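Local coordinates for oligogalacturonate lyase (Yersinia enterocolitica subsp. enterocolitica, PDB 3PE7), which cleaves oligogalacturonates by beta-elimination in the cytoplasm, probably with the help of the manganese ion bound in its seven-bladed beta-propeller, at residues V298-D303 with T340-F345. Residues are numbered along the deposited sequence; the frame is centred on the assembly and turned at random.
Sequences VGDGSD and TSWKVF
The Trp342 indole packs one face against Asp303 and makes most of the contact for segment 340-345. Asp303 CB lies over the five-membered ring, 3.6 Å from its centroid and 19° off the normal, a CH-pi contact. With CG between backbone N and carbonyl carbon (chi1 44°), the Asp303 carboxylate folds across the same face, its plane 18° from the indole and OD2 3.9 Å from Trp342 CE2. Thr340 CG2, from the same loop as Trp342, covers the opposite face from 3.4 Å above the plane, sandwiching the ring between a carboxylate and a methyl.

Polar atoms also meet the benzo ring: Gly301 O sits at its edge, in plane, 3.3 Å from Trp342 CZ2, and Asp300 OD1 comes obliquely to 4.0 Å from Trp342 CH2. That oxygen is hydrogen-bonded to His287 ND1, a bond that probably helps to orient this manganese ligand.

Within 340-345, Ser341 OG accepts from Lys343 N at 3.0 Å, closing an ST turn around Trp342. The indole also packs edge-to-face with His353, another manganese ligand; the nearest atom of its side chain is about 6 Å from the manganese ion. The contact thus joins strand 296-301 and the residues that follow it to the loop between strands 331-337 and 357-358, forming second-shell packing beside the manganese site of a seven-bladed beta-propeller.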
loop_
_atom_site.group_PDB
_atom_site.type_symbol
_atom_site.label_atom_id
_atom_site.label_comp_id
_atom_site.label_asym_id
_atom_site.label_seq_id
_atom_site.Cartn_x
_atom_site.Cartn_y
_atom_site.Cartn_z
ATOM N N VAL A 298 -12.320 -2.110 3.552
ATOM C CA VAL A 298 -12.428 -0.664 3.694
ATOM C C VAL A 298 -11.962 0.023 2.426
ATOM O O VAL A 298 -10.984 -0.403 1.797
ATOM C CB VAL A 298 -11.649 -0.168 4.961
ATOM C CG1 VAL A 298 -10.133 -0.436 4.851
ATOM C CG2 VAL A 298 -11.914 1.331 5.209
ATOM N N GLY A 299 -12.668 1.094 2.041
ATOM C CA GLY A 299 -12.283 1.855 0.848
ATOM C C GLY A 299 -12.470 3.351 1.058
ATOM O O GLY A 299 -13.262 3.774 1.887
ATOM N N ASP A 300 -11.719 4.135 0.296
ATOM C CA ASP A 300 -11.758 5.599 0.417
ATOM C C ASP A 300 -12.477 6.221 -0.756
ATOM O O ASP A 300 -12.021 6.117 -1.898
ATOM C CB ASP A 300 -10.349 6.210 0.624
ATOM C CG ASP A 300 -9.253 5.616 -0.292
ATOM O OD1 ASP A 300 -8.125 6.163 -0.244
ATOM O OD2 ASP A 300 -9.467 4.612 -1.001
ATOM N N GLY A 301 -13.601 6.886 -0.476
ATOM C CA GLY A 301 -14.385 7.542 -1.551
ATOM C C GLY A 301 -13.499 8.383 -2.452
ATOM O O GLY A 301 -12.650 9.147 -1.978
ATOM N N SER A 302 -13.705 8.271 -3.766
ATOM C CA SER A 302 -12.794 8.892 -4.719
ATOM C C SER A 302 -13.069 10.359 -4.996
ATOM O O SER A 302 -14.205 10.831 -4.856
ATOM C CB SER A 302 -12.857 8.151 -6.056
ATOM O OG SER A 302 -12.185 6.916 -5.945
ATOM N N ASP A 303 -12.010 11.039 -5.427
ATOM C CA ASP A 303 -12.106 12.345 -6.077
ATOM C C ASP A 303 -12.872 12.251 -7.390
ATOM O O ASP A 303 -13.031 11.163 -7.956
ATOM C CB ASP A 303 -10.707 12.954 -6.316
ATOM C CG ASP A 303 -9.680 11.956 -6.868
ATOM O OD1 ASP A 303 -8.771 12.434 -7.593
ATOM O OD2 ASP A 303 -9.739 10.723 -6.586
ATOM N N THR A 340 -10.042 14.243 2.458
ATOM C CA THR A 340 -8.780 14.617 1.808
ATOM C C THR A 340 -9.027 15.481 0.577
ATOM O O THR A 340 -10.074 15.362 -0.068
ATOM C CB THR A 340 -7.867 13.404 1.491
ATOM O OG1 THR A 340 -6.527 13.875 1.383
ATOM C CG2 THR A 340 -8.249 12.720 0.185
ATOM N N SER A 341 -8.064 16.342 0.270
ATOM C CA SER A 341 -8.136 17.233 -0.897
ATOM C C SER A 341 -7.616 16.556 -2.157
ATOM O O SER A 341 -7.881 17.029 -3.276
ATOM C CB SER A 341 -7.309 18.506 -0.651
ATOM O OG SER A 341 -5.923 18.214 -0.779
ATOM N N TRP A 342 -6.848 15.477 -1.955
ATOM C CA TRP A 342 -6.118 14.780 -3.022
ATOM C C TRP A 342 -4.986 15.598 -3.653
ATOM O O TRP A 342 -4.412 15.192 -4.683
ATOM C CB TRP A 342 -7.084 14.280 -4.103
ATOM C CG TRP A 342 -8.169 13.387 -3.567
ATOM C CD1 TRP A 342 -9.456 13.752 -3.254
ATOM C CD2 TRP A 342 -8.079 11.977 -3.307
ATOM N NE1 TRP A 342 -10.165 12.669 -2.805
ATOM C CE2 TRP A 342 -9.349 11.561 -2.838
ATOM C CE3 TRP A 342 -7.047 11.029 -3.413
ATOM C CZ2 TRP A 342 -9.614 10.239 -2.462
ATOM C CZ3 TRP A 342 -7.321 9.704 -3.044
ATOM C CH2 TRP A 342 -8.589 9.332 -2.569
ATOM N N LYS A 343 -4.639 16.729 -3.027
ATOM C CA LYS A 343 -3.644 17.634 -3.608
ATOM C C LYS A 343 -2.258 17.027 -3.493
ATOM O O LYS A 343 -1.993 16.162 -2.640
ATOM C CB LYS A 343 -3.664 19.006 -2.903
ATOM C CG LYS A 343 -4.841 19.881 -3.333
ATOM C CD LYS A 343 -4.976 21.125 -2.459
ATOM C CE LYS A 343 -6.177 21.954 -2.903
ATOM N NZ LYS A 343 -6.367 23.195 -2.082
ATOM N N VAL A 344 -1.361 17.498 -4.355
ATOM C CA VAL A 344 0.036 17.115 -4.295
ATOM C C VAL A 344 0.758 17.953 -3.235
ATOM O O VAL A 344 0.589 19.183 -3.178
ATOM C CB VAL A 344 0.687 17.311 -5.684
ATOM C CG1 VAL A 344 2.208 17.084 -5.632
ATOM C CG2 VAL A 344 0.010 16.395 -6.706
ATOM N N PHE A 345 1.530 17.309 -2.364
ATOM C CA PHE A 345 2.451 18.062 -1.516
ATOM C C PHE A 345 3.875 17.652 -1.871
ATOM O O PHE A 345 4.181 16.459 -1.947
ATOM C CB PHE A 345 2.219 17.791 -0.016
ATOM C CG PHE A 345 1.025 18.493 0.566
ATOM C CD1 PHE A 345 1.192 19.581 1.444
ATOM C CD2 PHE A 345 -0.263 18.060 0.270
ATOM C CE1 PHE A 345 0.091 20.221 2.003
ATOM C CE2 PHE A 345 -1.383 18.697 0.842
ATOM C CZ PHE A 345 -1.204 19.771 1.694
#